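Local coordinates for protein AlkZ (Streptomyces sahachiroi, PDB 5UUJ) that belongs to the AlkZ-like family of DNA glycosylases, mainly helical proteins of the helix-turn-helix clan built on winged-helix motifs, at residues 72-77 with 174-179; 135-140 with 182-187; 211-216 with 263-268; 94-99 with 202-207; 25-30 with 54-59. All coordinates share one frame; numbering follows the deposited sequence.

Interaction 1 (72-77 with 174-179)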
# COMPACT_ATOMS: atom_id res chain seq x y z
N SER A 72 11.81 -12.80 1.51
CA SER A 72 11.61 -11.92 2.66
C SER A 72 10.49 -10.93 2.37
O SER A 72 10.09 -10.16 3.24
CB SER A 72 12.91 -11.19 3.03
OG SER A 72 13.45 -10.48 1.93
N LEU A 73 9.98 -10.95 1.14
CA LEU A 73 8.81 -10.16 0.76
C LEU A 73 7.82 -11.03 -0.01
O LEU A 73 8.22 -11.94 -0.73
CB LEU A 73 9.22 -8.96 -0.10
CG LEU A 73 9.88 -7.79 0.61
CD1 LEU A 73 10.28 -6.73 -0.40
CD2 LEU A 73 8.97 -7.19 1.66
N MSE A 74 6.53 -10.75 0.17
CA MSE A 74 5.49 -11.46 -0.56
C MSE A 74 4.66 -10.48 -1.38
O MSE A 74 4.61 -9.28 -1.08
CB MSE A 74 4.59 -12.25 0.40
CG MSE A 74 3.41 -11.48 0.97
SE MSE A 74 2.39 -12.52 2.28
CE MSE A 74 1.51 -13.78 1.09
N LYS A 75 4.03 -10.99 -2.43
CA LYS A 75 3.10 -10.20 -3.23
C LYS A 75 1.72 -10.85 -3.15
O LYS A 75 1.56 -12.03 -3.47
CB LYS A 75 3.56 -10.10 -4.68
CG LYS A 75 4.89 -9.38 -4.86
CD LYS A 75 5.40 -9.49 -6.29
CE LYS A 75 4.49 -8.79 -7.27
NZ LYS A 75 5.07 -8.77 -8.65
N THR A 76 0.74 -10.08 -2.71
CA THR A 76 -0.63 -10.57 -2.62
C THR A 76 -1.60 -9.40 -2.55
O THR A 76 -1.19 -8.24 -2.45
CB THR A 76 -0.81 -11.49 -1.39
OG1 THR A 76 -2.07 -12.17 -1.48
CG2 THR A 76 -0.75 -10.70 -0.08
N TRP A 77 -2.89 -9.71 -2.60
CA TRP A 77 -3.93 -8.69 -2.55
C TRP A 77 -4.29 -8.42 -1.10
O TRP A 77 -4.59 -9.34 -0.34
CB TRP A 77 -5.14 -9.14 -3.35
CG TRP A 77 -4.84 -9.25 -4.81
CD1 TRP A 77 -5.16 -8.35 -5.78
CD2 TRP A 77 -4.14 -10.31 -5.47
NE1 TRP A 77 -4.71 -8.78 -7.00
CE2 TRP A 77 -4.08 -9.99 -6.84
CE3 TRP A 77 -3.57 -11.51 -5.03
CZ2 TRP A 77 -3.47 -10.82 -7.77
CZ3 TRP A 77 -2.96 -12.34 -5.96
CH2 TRP A 77 -2.92 -11.99 -7.32
N VAL A 174 -4.76 -18.22 1.57
CA VAL A 174 -4.56 -19.50 0.90
C VAL A 174 -3.90 -19.34 -0.46
O VAL A 174 -3.64 -20.32 -1.15
CB VAL A 174 -5.90 -20.27 0.72
CG1 VAL A 174 -6.53 -20.57 2.07
CG2 VAL A 174 -6.87 -19.51 -0.17
N LEU A 175 -3.62 -18.10 -0.86
CA LEU A 175 -2.86 -17.88 -2.09
C LEU A 175 -2.10 -16.56 -2.07
O LEU A 175 -2.49 -15.60 -1.42
CB LEU A 175 -3.77 -17.95 -3.33
CG LEU A 175 -4.78 -16.85 -3.70
CD1 LEU A 175 -4.14 -15.61 -4.31
CD2 LEU A 175 -5.77 -17.42 -4.70
N CYS A 176 -0.99 -16.56 -2.80
CA CYS A 176 -0.17 -15.38 -3.01
C CYS A 176 0.64 -15.63 -4.26
O CYS A 176 0.58 -16.72 -4.83
CB CYS A 176 0.73 -15.10 -1.81
SG CYS A 176 1.92 -16.43 -1.46
N HIS A 177 1.41 -14.65 -4.71
CA HIS A 177 2.29 -14.85 -5.85
C HIS A 177 3.41 -15.82 -5.52
O HIS A 177 3.98 -15.78 -4.43
CB HIS A 177 2.90 -13.53 -6.32
CG HIS A 177 1.99 -12.68 -7.15
ND1 HIS A 177 2.44 -11.91 -8.19
CD2 HIS A 177 0.65 -12.48 -7.08
CE1 HIS A 177 1.42 -11.27 -8.74
NE2 HIS A 177 0.32 -11.60 -8.08
N GLY A 178 3.72 -16.70 -6.47
CA GLY A 178 4.94 -17.47 -6.41
C GLY A 178 5.98 -16.74 -7.23
O GLY A 178 5.74 -15.62 -7.68
N PRO A 179 7.15 -17.36 -7.44
CA PRO A 179 8.13 -16.76 -8.34
C PRO A 179 7.58 -16.71 -9.76
O PRO A 179 6.91 -17.65 -10.17
CB PRO A 179 9.34 -17.71 -8.24
CG PRO A 179 9.09 -18.54 -7.01
CD PRO A 179 7.61 -18.64 -6.88
O HOH W 1 4.55 -13.63 -2.85
O HOH W 2 4.98 -11.49 -9.57
O HOH W 3 -2.43 -14.15 0.74

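Interaction 2 (135-140 with 182-187)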
# COMPACT_ATOMS: atom_id res chain seq x y z
N VAL A 135 3.53 -24.56 -7.34
CA VAL A 135 3.49 -23.27 -8.03
C VAL A 135 2.79 -23.42 -9.38
O VAL A 135 3.22 -24.21 -10.22
CB VAL A 135 4.91 -22.70 -8.24
CG1 VAL A 135 4.86 -21.35 -8.93
CG2 VAL A 135 5.63 -22.58 -6.90
N LEU A 136 1.71 -22.66 -9.58
CA LEU A 136 0.90 -22.77 -10.79
C LEU A 136 0.54 -21.40 -11.36
O LEU A 136 0.33 -20.44 -10.62
CB LEU A 136 -0.39 -23.54 -10.51
CG LEU A 136 -0.29 -24.97 -10.00
CD1 LEU A 136 -1.67 -25.50 -9.66
CD2 LEU A 136 0.39 -25.87 -11.02
N THR A 137 0.47 -21.33 -12.69
CA THR A 137 -0.07 -20.15 -13.35
C THR A 137 -1.58 -20.08 -13.08
O THR A 137 -2.15 -21.02 -12.52
CB THR A 137 0.18 -20.17 -14.87
OG1 THR A 137 -0.54 -21.27 -15.46
CG2 THR A 137 1.66 -20.32 -15.17
N ARG A 138 -2.21 -18.99 -13.48
CA ARG A 138 -3.66 -18.86 -13.34
C ARG A 138 -4.36 -19.98 -14.10
O ARG A 138 -5.21 -20.67 -13.55
CB ARG A 138 -4.13 -17.50 -13.86
CG ARG A 138 -5.64 -17.35 -13.94
CD ARG A 138 -6.04 -16.00 -14.51
NE ARG A 138 -5.45 -15.78 -15.83
CZ ARG A 138 -6.03 -16.09 -16.98
NH1 ARG A 138 -7.24 -16.63 -17.01
NH2 ARG A 138 -5.40 -15.85 -18.12
N ASP A 139 -3.99 -20.16 -15.36
CA ASP A 139 -4.62 -21.16 -16.21
C ASP A 139 -4.41 -22.57 -15.67
O ASP A 139 -5.32 -23.39 -15.71
CB ASP A 139 -4.08 -21.06 -17.64
CG ASP A 139 -4.50 -19.78 -18.34
OD1 ASP A 139 -5.64 -19.32 -18.11
OD2 ASP A 139 -3.69 -19.23 -19.11
N GLU A 140 -3.21 -22.84 -15.17
CA GLU A 140 -2.92 -24.15 -14.59
C GLU A 140 -3.77 -24.40 -13.35
O GLU A 140 -4.27 -25.51 -13.16
CB GLU A 140 -1.43 -24.26 -14.25
CG GLU A 140 -0.54 -24.45 -15.47
CD GLU A 140 0.94 -24.52 -15.11
OE1 GLU A 140 1.31 -24.07 -14.01
OE2 GLU A 140 1.72 -25.02 -15.94
N GLY A 182 9.19 -17.03 -16.09
CA GLY A 182 9.44 -16.12 -17.19
C GLY A 182 8.67 -14.84 -16.97
O GLY A 182 8.92 -14.12 -15.99
N ASN A 183 7.73 -14.55 -17.86
CA ASN A 183 6.91 -13.34 -17.76
C ASN A 183 5.54 -13.60 -17.16
O ASN A 183 4.79 -12.67 -16.87
CB ASN A 183 6.76 -12.71 -19.15
CG ASN A 183 8.08 -12.21 -19.71
OD1 ASN A 183 8.99 -11.85 -18.97
ND2 ASN A 183 8.18 -12.20 -21.04
N LYS A 184 5.20 -14.88 -16.98
CA LYS A 184 3.91 -15.25 -16.42
C LYS A 184 3.90 -15.19 -14.89
O LYS A 184 4.90 -15.48 -14.24
CB LYS A 184 3.52 -16.66 -16.88
CG LYS A 184 3.14 -16.74 -18.35
CD LYS A 184 2.85 -18.17 -18.78
CE LYS A 184 2.40 -18.23 -20.23
NZ LYS A 184 2.21 -19.63 -20.70
N ILE A 185 2.76 -14.80 -14.34
CA ILE A 185 2.55 -14.79 -12.89
C ILE A 185 2.14 -16.18 -12.42
O ILE A 185 1.42 -16.89 -13.12
CB ILE A 185 1.48 -13.76 -12.49
CG1 ILE A 185 2.01 -12.35 -12.71
CG2 ILE A 185 1.07 -13.93 -11.02
CD1 ILE A 185 0.94 -11.28 -12.64
N THR A 186 2.61 -16.56 -11.24
CA THR A 186 2.26 -17.84 -10.63
C THR A 186 1.62 -17.63 -9.27
O THR A 186 1.78 -16.57 -8.66
CB THR A 186 3.48 -18.75 -10.45
OG1 THR A 186 4.39 -18.17 -9.51
CG2 THR A 186 4.20 -18.97 -11.78
N PHE A 187 0.92 -18.65 -8.79
CA PHE A 187 0.28 -18.62 -7.48
C PHE A 187 0.79 -19.78 -6.63
O PHE A 187 1.14 -20.83 -7.15
CB PHE A 187 -1.24 -18.70 -7.61
CG PHE A 187 -1.85 -17.54 -8.33
CD1 PHE A 187 -2.17 -16.37 -7.66
CD2 PHE A 187 -2.11 -17.61 -9.69
CE1 PHE A 187 -2.74 -15.30 -8.32
CE2 PHE A 187 -2.67 -16.54 -10.36
CZ PHE A 187 -2.99 -15.38 -9.67
O HOH W 4 0.45 -21.36 -18.23

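Interaction 3 (211-216 with 263-268)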
# COMPACT_ATOMS: atom_id res chain seq x y z
N VAL A 211 -2.71 -3.56 13.31
CA VAL A 211 -2.83 -2.84 12.05
C VAL A 211 -2.93 -1.34 12.32
O VAL A 211 -2.27 -0.55 11.66
CB VAL A 211 -4.06 -3.33 11.25
CG1 VAL A 211 -4.28 -2.49 9.99
CG2 VAL A 211 -3.89 -4.80 10.88
N ILE A 212 -3.75 -0.97 13.30
CA ILE A 212 -3.93 0.44 13.65
C ILE A 212 -2.60 1.04 14.10
O ILE A 212 -2.25 2.15 13.70
CB ILE A 212 -5.00 0.61 14.76
CG1 ILE A 212 -6.37 0.24 14.20
CG2 ILE A 212 -5.02 2.04 15.29
CD1 ILE A 212 -7.45 0.09 15.26
N LYS A 213 -1.86 0.30 14.93
CA LYS A 213 -0.55 0.73 15.39
C LYS A 213 0.39 0.99 14.21
O LYS A 213 1.04 2.03 14.14
CB LYS A 213 0.09 -0.31 16.31
CG LYS A 213 0.07 0.04 17.78
CD LYS A 213 1.05 -0.80 18.59
CE LYS A 213 2.50 -0.47 18.23
NZ LYS A 213 3.49 -1.11 19.15
N ALA A 214 0.45 0.02 13.30
CA ALA A 214 1.31 0.13 12.13
C ALA A 214 0.91 1.32 11.26
O ALA A 214 1.77 2.06 10.78
CB ALA A 214 1.27 -1.16 11.32
N TYR A 215 -0.39 1.49 11.07
CA TYR A 215 -0.89 2.58 10.24
C TYR A 215 -0.54 3.95 10.83
O TYR A 215 0.02 4.80 10.14
CB TYR A 215 -2.41 2.48 10.06
CG TYR A 215 -2.97 3.61 9.24
CD1 TYR A 215 -2.90 3.59 7.85
CD2 TYR A 215 -3.54 4.72 9.85
CE1 TYR A 215 -3.40 4.64 7.10
CE2 TYR A 215 -4.04 5.77 9.10
CZ TYR A 215 -3.97 5.72 7.73
OH TYR A 215 -4.46 6.77 6.99
N LEU A 216 -0.87 4.16 12.10
CA LEU A 216 -0.62 5.44 12.75
C LEU A 216 0.88 5.73 12.88
O LEU A 216 1.29 6.88 12.96
CB LEU A 216 -1.26 5.46 14.14
CG LEU A 216 -2.79 5.42 14.20
CD1 LEU A 216 -3.25 5.43 15.64
CD2 LEU A 216 -3.41 6.58 13.42
N PHE A 263 -6.17 10.80 15.97
CA PHE A 263 -5.45 9.94 16.91
C PHE A 263 -4.00 9.73 16.49
O PHE A 263 -3.72 9.44 15.33
CB PHE A 263 -6.14 8.58 17.03
CG PHE A 263 -7.52 8.64 17.63
CD1 PHE A 263 -7.71 8.99 18.95
CD2 PHE A 263 -8.63 8.33 16.86
CE1 PHE A 263 -8.98 9.04 19.50
CE2 PHE A 263 -9.90 8.37 17.40
CZ PHE A 263 -10.08 8.73 18.72
N VAL A 264 -3.09 9.88 17.45
CA VAL A 264 -1.70 9.48 17.26
C VAL A 264 -1.35 8.48 18.36
O VAL A 264 -1.96 8.49 19.42
CB VAL A 264 -0.74 10.70 17.30
CG1 VAL A 264 -0.59 11.25 18.73
CG2 VAL A 264 0.62 10.33 16.73
N LEU A 265 -0.38 7.61 18.10
CA LEU A 265 0.11 6.72 19.15
C LEU A 265 0.75 7.56 20.26
O LEU A 265 1.52 8.48 19.98
CB LEU A 265 1.13 5.71 18.61
CG LEU A 265 0.59 4.67 17.62
CD1 LEU A 265 1.74 3.87 17.03
CD2 LEU A 265 -0.41 3.75 18.30
N THR A 266 0.40 7.25 21.50
CA THR A 266 0.92 7.99 22.64
C THR A 266 2.44 7.93 22.70
O THR A 266 3.09 8.89 23.12
CB THR A 266 0.33 7.45 23.96
OG1 THR A 266 -1.10 7.53 23.90
CG2 THR A 266 0.84 8.25 25.17
N GLU A 267 3.01 6.82 22.25
CA GLU A 267 4.46 6.66 22.25
C GLU A 267 5.15 7.61 21.27
O GLU A 267 6.37 7.76 21.30
CB GLU A 267 4.84 5.21 21.92
CG GLU A 267 4.37 4.73 20.56
CD GLU A 267 4.90 3.35 20.20
OE1 GLU A 267 4.10 2.49 19.77
OE2 GLU A 267 6.12 3.12 20.35
N HIS A 268 4.37 8.26 20.40
CA HIS A 268 4.90 9.18 19.41
C HIS A 268 4.48 10.63 19.66
O HIS A 268 4.85 11.53 18.90
CB HIS A 268 4.46 8.77 18.00
CG HIS A 268 5.02 7.46 17.55
ND1 HIS A 268 4.35 6.61 16.70
CD2 HIS A 268 6.20 6.85 17.83
CE1 HIS A 268 5.09 5.54 16.48
NE2 HIS A 268 6.21 5.66 17.15
O HOH W 5 1.55 7.37 15.91

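Interaction 4 (94-99 with 202-207)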
# COMPACT_ATOMS: atom_id res chain seq x y z
N TYR A 94 -3.10 -7.77 8.61
CA TYR A 94 -3.67 -6.99 7.51
C TYR A 94 -4.72 -7.81 6.77
O TYR A 94 -5.82 -7.32 6.50
CB TYR A 94 -2.59 -6.55 6.52
CG TYR A 94 -1.56 -5.61 7.09
CD1 TYR A 94 -1.88 -4.29 7.39
CD2 TYR A 94 -0.26 -6.04 7.33
CE1 TYR A 94 -0.93 -3.43 7.91
CE2 TYR A 94 0.69 -5.19 7.85
CZ TYR A 94 0.35 -3.89 8.13
OH TYR A 94 1.31 -3.04 8.65
N LEU A 95 -4.37 -9.04 6.43
CA LEU A 95 -5.26 -9.91 5.66
C LEU A 95 -6.52 -10.27 6.44
O LEU A 95 -7.62 -10.32 5.87
CB LEU A 95 -4.52 -11.19 5.25
CG LEU A 95 -3.34 -11.01 4.28
CD1 LEU A 95 -2.67 -12.36 4.03
CD2 LEU A 95 -3.77 -10.39 2.97
N SER A 96 -6.37 -10.52 7.73
CA SER A 96 -7.50 -10.85 8.60
C SER A 96 -8.55 -9.74 8.59
O SER A 96 -9.75 -10.01 8.56
CB SER A 96 -7.02 -11.11 10.03
OG SER A 96 -8.12 -11.34 10.90
N LEU A 97 -8.09 -8.50 8.60
CA LEU A 97 -8.99 -7.36 8.62
C LEU A 97 -9.71 -7.20 7.28
O LEU A 97 -10.84 -6.73 7.23
CB LEU A 97 -8.23 -6.08 8.97
CG LEU A 97 -8.52 -5.51 10.36
CD1 LEU A 97 -8.23 -6.53 11.45
CD2 LEU A 97 -7.71 -4.24 10.60
N MSE A 98 -9.04 -7.58 6.19
CA MSE A 98 -9.66 -7.52 4.87
C MSE A 98 -10.75 -8.60 4.74
O MSE A 98 -11.82 -8.34 4.21
CB MSE A 98 -8.62 -7.69 3.76
CG MSE A 98 -7.55 -6.61 3.70
SE MSE A 98 -8.27 -4.79 3.75
CE MSE A 98 -9.55 -4.92 2.27
N ALA A 99 -10.45 -9.80 5.23
CA ALA A 99 -11.43 -10.88 5.22
C ALA A 99 -12.66 -10.49 6.05
O ALA A 99 -13.78 -10.88 5.73
CB ALA A 99 -10.81 -12.16 5.75
N PRO A 202 -4.56 -14.29 12.72
CA PRO A 202 -5.33 -13.90 13.90
C PRO A 202 -6.78 -13.57 13.56
O PRO A 202 -7.08 -13.30 12.40
CB PRO A 202 -4.60 -12.66 14.40
CG PRO A 202 -4.10 -12.02 13.14
CD PRO A 202 -3.79 -13.15 12.19
N GLU A 203 -7.65 -13.58 14.57
CA GLU A 203 -9.01 -13.10 14.39
C GLU A 203 -8.97 -11.58 14.24
O GLU A 203 -8.00 -10.95 14.66
CB GLU A 203 -9.90 -13.51 15.56
CG GLU A 203 -9.93 -15.02 15.84
CD GLU A 203 -10.59 -15.82 14.73
OE1 GLU A 203 -11.15 -15.21 13.80
OE2 GLU A 203 -10.54 -17.06 14.79
N PRO A 204 -10.01 -10.99 13.64
CA PRO A 204 -9.99 -9.54 13.40
C PRO A 204 -9.83 -8.69 14.66
O PRO A 204 -9.13 -7.68 14.60
CB PRO A 204 -11.35 -9.28 12.74
CG PRO A 204 -11.75 -10.59 12.14
CD PRO A 204 -11.21 -11.63 13.08
N ASP A 205 -10.46 -9.08 15.76
CA ASP A 205 -10.38 -8.29 16.99
C ASP A 205 -8.94 -8.17 17.50
O ASP A 205 -8.52 -7.10 17.93
CB ASP A 205 -11.26 -8.90 18.09
CG ASP A 205 -12.74 -8.66 17.86
OD1 ASP A 205 -13.10 -7.77 17.06
OD2 ASP A 205 -13.55 -9.37 18.49
N GLU A 206 -8.20 -9.27 17.46
CA GLU A 206 -6.82 -9.28 17.94
C GLU A 206 -5.85 -8.66 16.94
O GLU A 206 -4.78 -8.19 17.31
CB GLU A 206 -6.39 -10.71 18.26
CG GLU A 206 -7.28 -11.41 19.27
CD GLU A 206 -6.95 -12.89 19.40
OE1 GLU A 206 -5.96 -13.34 18.79
OE2 GLU A 206 -7.69 -13.60 20.12
N ALA A 207 -6.25 -8.65 15.67
CA ALA A 207 -5.42 -8.11 14.60
C ALA A 207 -5.51 -6.59 14.51
O ALA A 207 -4.54 -5.92 14.17
CB ALA A 207 -5.82 -8.73 13.28

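Interaction 5 (25-30 with 54-59)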
# COMPACT_ATOMS: atom_id res chain seq x y z
N ARG A 25 17.62 11.00 5.41
CA ARG A 25 17.86 9.85 4.55
C ARG A 25 18.70 8.78 5.25
O ARG A 25 19.75 9.06 5.81
CB ARG A 25 18.55 10.29 3.26
CG ARG A 25 17.59 10.82 2.20
CD ARG A 25 17.89 12.24 1.81
NE ARG A 25 16.87 12.77 0.90
CZ ARG A 25 16.88 12.64 -0.42
NH1 ARG A 25 17.87 11.98 -1.02
NH2 ARG A 25 15.91 13.16 -1.14
N THR A 26 18.20 7.54 5.20
CA THR A 26 18.93 6.39 5.71
C THR A 26 18.92 5.29 4.65
O THR A 26 18.44 5.51 3.54
CB THR A 26 18.31 5.85 7.01
OG1 THR A 26 16.92 5.55 6.80
CG2 THR A 26 18.43 6.86 8.12
N GLN A 27 19.45 4.12 5.00
CA GLN A 27 19.54 3.01 4.06
C GLN A 27 18.78 1.79 4.57
O GLN A 27 19.38 0.75 4.86
CB GLN A 27 21.00 2.66 3.79
CG GLN A 27 21.19 1.78 2.57
CD GLN A 27 20.95 2.51 1.26
OE1 GLN A 27 20.99 3.74 1.21
NE2 GLN A 27 20.69 1.76 0.20
N PRO A 28 17.45 1.90 4.67
CA PRO A 28 16.66 0.74 5.07
C PRO A 28 16.61 -0.32 3.98
O PRO A 28 16.72 0.00 2.79
CB PRO A 28 15.27 1.33 5.31
CG PRO A 28 15.22 2.52 4.41
CD PRO A 28 16.61 3.07 4.38
N SER A 29 16.47 -1.58 4.37
CA SER A 29 16.25 -2.65 3.41
C SER A 29 14.87 -2.49 2.79
O SER A 29 14.05 -1.72 3.28
CB SER A 29 16.38 -4.02 4.09
OG SER A 29 15.30 -4.24 4.98
N ALA A 30 14.61 -3.22 1.71
CA ALA A 30 13.30 -3.19 1.08
C ALA A 30 12.24 -3.69 2.06
O ALA A 30 11.12 -3.18 2.08
CB ALA A 30 13.28 -4.03 -0.19
N LEU A 54 13.66 5.23 -3.69
CA LEU A 54 13.70 6.64 -3.36
C LEU A 54 13.83 6.85 -1.85
O LEU A 54 14.24 7.91 -1.40
CB LEU A 54 12.45 7.36 -3.88
CG LEU A 54 12.34 7.54 -5.40
CD1 LEU A 54 10.96 8.06 -5.77
CD2 LEU A 54 13.41 8.48 -5.92
N ARG A 55 13.49 5.82 -1.07
CA ARG A 55 13.57 5.90 0.38
C ARG A 55 14.90 5.36 0.91
O ARG A 55 15.03 5.06 2.10
CB ARG A 55 12.39 5.15 1.00
CG ARG A 55 11.09 5.92 0.89
CD ARG A 55 9.90 5.13 1.38
NE ARG A 55 8.75 5.98 1.64
CZ ARG A 55 7.92 6.44 0.70
NH1 ARG A 55 8.12 6.13 -0.57
NH2 ARG A 55 6.90 7.20 1.04
N GLN A 56 15.87 5.26 0.02
CA GLN A 56 17.22 4.84 0.37
C GLN A 56 18.23 5.91 -0.02
O GLN A 56 18.23 6.39 -1.15
CB GLN A 56 17.56 3.52 -0.32
CG GLN A 56 16.70 2.35 0.13
CD GLN A 56 16.78 1.16 -0.80
OE1 GLN A 56 16.98 1.31 -2.01
NE2 GLN A 56 16.64 -0.04 -0.24
N ALA A 57 19.08 6.29 0.93
CA ALA A 57 20.08 7.34 0.72
C ALA A 57 20.91 7.05 -0.52
O ALA A 57 21.23 7.94 -1.30
CB ALA A 57 20.98 7.48 1.94
N ALA A 58 21.25 5.77 -0.69
CA ALA A 58 21.87 5.28 -1.91
C ALA A 58 20.88 4.35 -2.60
O ALA A 58 20.86 3.15 -2.31
CB ALA A 58 23.18 4.56 -1.61
N PRO A 59 20.04 4.90 -3.49
CA PRO A 59 18.97 4.14 -4.15
C PRO A 59 19.41 2.78 -4.69
O PRO A 59 20.40 2.69 -5.41
CB PRO A 59 18.54 5.06 -5.29
CG PRO A 59 18.77 6.42 -4.76
CD PRO A 59 20.02 6.32 -3.91
O HOH W 6 20.51 10.64 -0.68
O HOH W 7 16.04 7.24 3.47

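Interaction 1 (72-77 with 174-179)
K75 and H177 each turn CG back beside their own backbone N (chi1 -63° and -79°), which sets the root of the lysine chain against the imidazole. K75 CB lies 4.3 Å from the centroid of the H177 ring, an off-centre CH-pi contact. Farther out the lysine bends at chi3, and water 2, in the plane of the imidazole, joins K75 NZ to H177 ND1 at 2.9 Å from each. Another part of the imidazole rim meets the indole: W77 CH2 comes to 3.4 Å from H177 NE2, with the six-membered ring tilted 54° to the imidazole. The same indole rests its CZ3 on L175 CD1. Selenomethionine M74 packs CE closely on C176 CB. On the main chain, H177 N gives an almost straight 2.9 Å bond to K75 O. Strands 74-77 and 176-177 are outer strands of two separate three-stranded sheets, and K75 also makes a cation-pi contact with W45. Water 1 accepts from K75 N and donates to H177 O, while water 3 accepts from T76 OG1 and donates to L175 O, so with a single direct backbone bond the polar edges of the two strands are matched largely through water.

Interaction 2 (135-140 with 182-187)
L136 and F187 pair their backbones in a small antiparallel sheet, where strand 136-137 flanks strand 186-188 and strand 176-177 lies on its far side, a 1-3-2 order consistent with the wing of a winged helix. The main-chain bonds run both ways: F187 N donates to L136 O at 2.6 Å, and L136 N returns a bond to F187 O at 3.1 Å. CA-H...O contacts fill in between, T186 CA reaching L136 O and T137 CA reaching I185 O.

Packing is carried by two side chains. V135 holds CG1 anti to its own N (chi1 -179°), and this branch presses tightly on T186 CB, 3.3 Å away, while T186 OG1 bonds to P179 O. The F187 ring presents its rim to the start of helix 138-146: CE2 is 3.9 Å from R138 CA, and R138 N lies in the plane of the ring. W162 meets the same ring almost at a right angle.

The remaining polar contacts gather round T137, the N-cap of that helix. In a capping box, E140 N donates to T137 OG1 at 3.1 Å, and T137 N to E140 OE1, a carboxylate oxygen that also forms a salt bridge with R181. Water 4 sits 2.9 Å from T137 OG1 and receives a weak bond from K184 NZ. Within the box, T137 N approaches E140 OE1 on the anti side, 35° out of the carboxylate plane.

Interaction 3 (211-216 with 263-268)
K213 opens the contact, its aliphatic root running across L265 at about a right angle, with CG 3.8 Å from L265 CD2. The other methyl of that leucine, CD1, lies 3.5 Å from K213 O, so L265 straddles the lysine backbone and side chain. Past CG the lysine bends at chi3 and carries NZ to 3.7 Å from E267 OE1, a long salt bridge at the solvent-exposed side of the contact. E267 in turn lays its CG over the centre of the H268 ring.

One turn on, L216 points into the strand. Its CB meets L265 CG at 4.0 Å, and its CD2 reaches F263 O at 3.5 Å, so the leucine spans two strand residues; L252 of the neighbouring strand touches both L216 and L265. At L216 O the contact turns polar: water 5 donates weakly to this carbonyl, accepts from L265 N at 2.9 Å, and lies in the plane of the H268 ring, 3.0 Å from ND1. Other sides of the helix are taken up by helices 224-232 and 238-248.

The axes of helix segment 211-216 and strand segment 263-265 cross at -95°, 8.4 Å apart at closest. A helix lying across the hairpin 252-265 is consistent with the winged-helix architecture of the family.

Interaction 4 (94-99 with 202-207)
S96 faces the turn that starts helix 204-219. With OG anti to the serine N (chi1 176°), the hydroxyl reaches P202 O and donates to it at 2.7 Å, coming in 33° out of the carbonyl plane. P204 lies just beyond: its ring nitrogen is 3.3 Å from S96 OG but, as a proline N, cannot donate, and its CD touches the same oxygen at 3.8 Å. The hydroxyl thus has the carbonyl on one flank and the P204 ring at about a right angle to it, beside the N-cap residue E203.

L97, next along helix 91-100, bends another way. Its chi1 of -108° lies away from the usual staggered values and swings CD1 over the first turn of the partner helix, 3.5 Å from P204 O and 3.7 Å from A207 CB. A207 faces back toward helix 91-100 and fits both residues, its CB also lying 4.2 Å from S96 CB. Farther along helix 204-219, V211 packs on Y94 and L97.

Chemically this is a small apolar seam, L97 on P204 and A207, with one polar stitch: S96 supplies a proton to P202 O, a carbonyl ahead of the helix.

Interaction 5 (25-30 with 54-59)
Q27 grips A58 with both ends of its amide. OE1 accepts from A58 N at 2.8 Å, in plane and on a lone pair, and NE2 donates to A58 O at 2.9 Å from above that carbonyl's plane. CG stands anti to the Q27 backbone N (chi1 -165°) and the chain bends at chi2 (71°), bringing the amide edge alongside the A58 backbone. A second amide works in the other direction: Q56 NE2 donates to P28 O at 3.0 Å, meeting it almost head-on, and the two amide planes are only 21° apart. Alongside, A57 N donates to T26 O at 2.8 Å. The P28 ring rests its CG and CD on R55 O, and R25 CB packs on A57 CB, 3.9 Å away.

The two loops lie among the helices of the N-terminal part of the chain, in a protein whose family is built on winged helices: one leads into helix 30-36, the other turns from helix 45-53 to helix 62-69.

Farther out, Q56 OE1 accepts from D60 N, fixing which way its amide is turned. R25 NH1 donates to water 6, which passes a bond on to A57 O, while R25 NH2 forms a salt bridge with E357. The R55 chain leads off from the contact, bonding through NE to Q20 O and through NH1 to D288, and S29 OG caps helix 30-36 at D32 N.

Interaction 5 comes first along the chain, lies in the loops before helices 30-36 and 62-69, and touches interaction 1 where A30 meets L73. Interactions 1 and 2 alternate along the chain, lie about 12 Å apart between centres, and share the sheet of strands 136-137, 186-188 and 176-177; interaction 1 joins that sheet to the one holding strand 74-77. Interaction 4 encloses interaction 2 in sequence and brings helix 91-100 against helix 204-219, the helix that interaction 3 uses farther on, about 17 Å away between centres. Interactions 2 and 3 lie on opposite sides of the chain's centre, about 38 Å between centres. The contacts thus both hold single small sheets together and join neighbouring parts of the fold, consistent with a chain of winged-helix units.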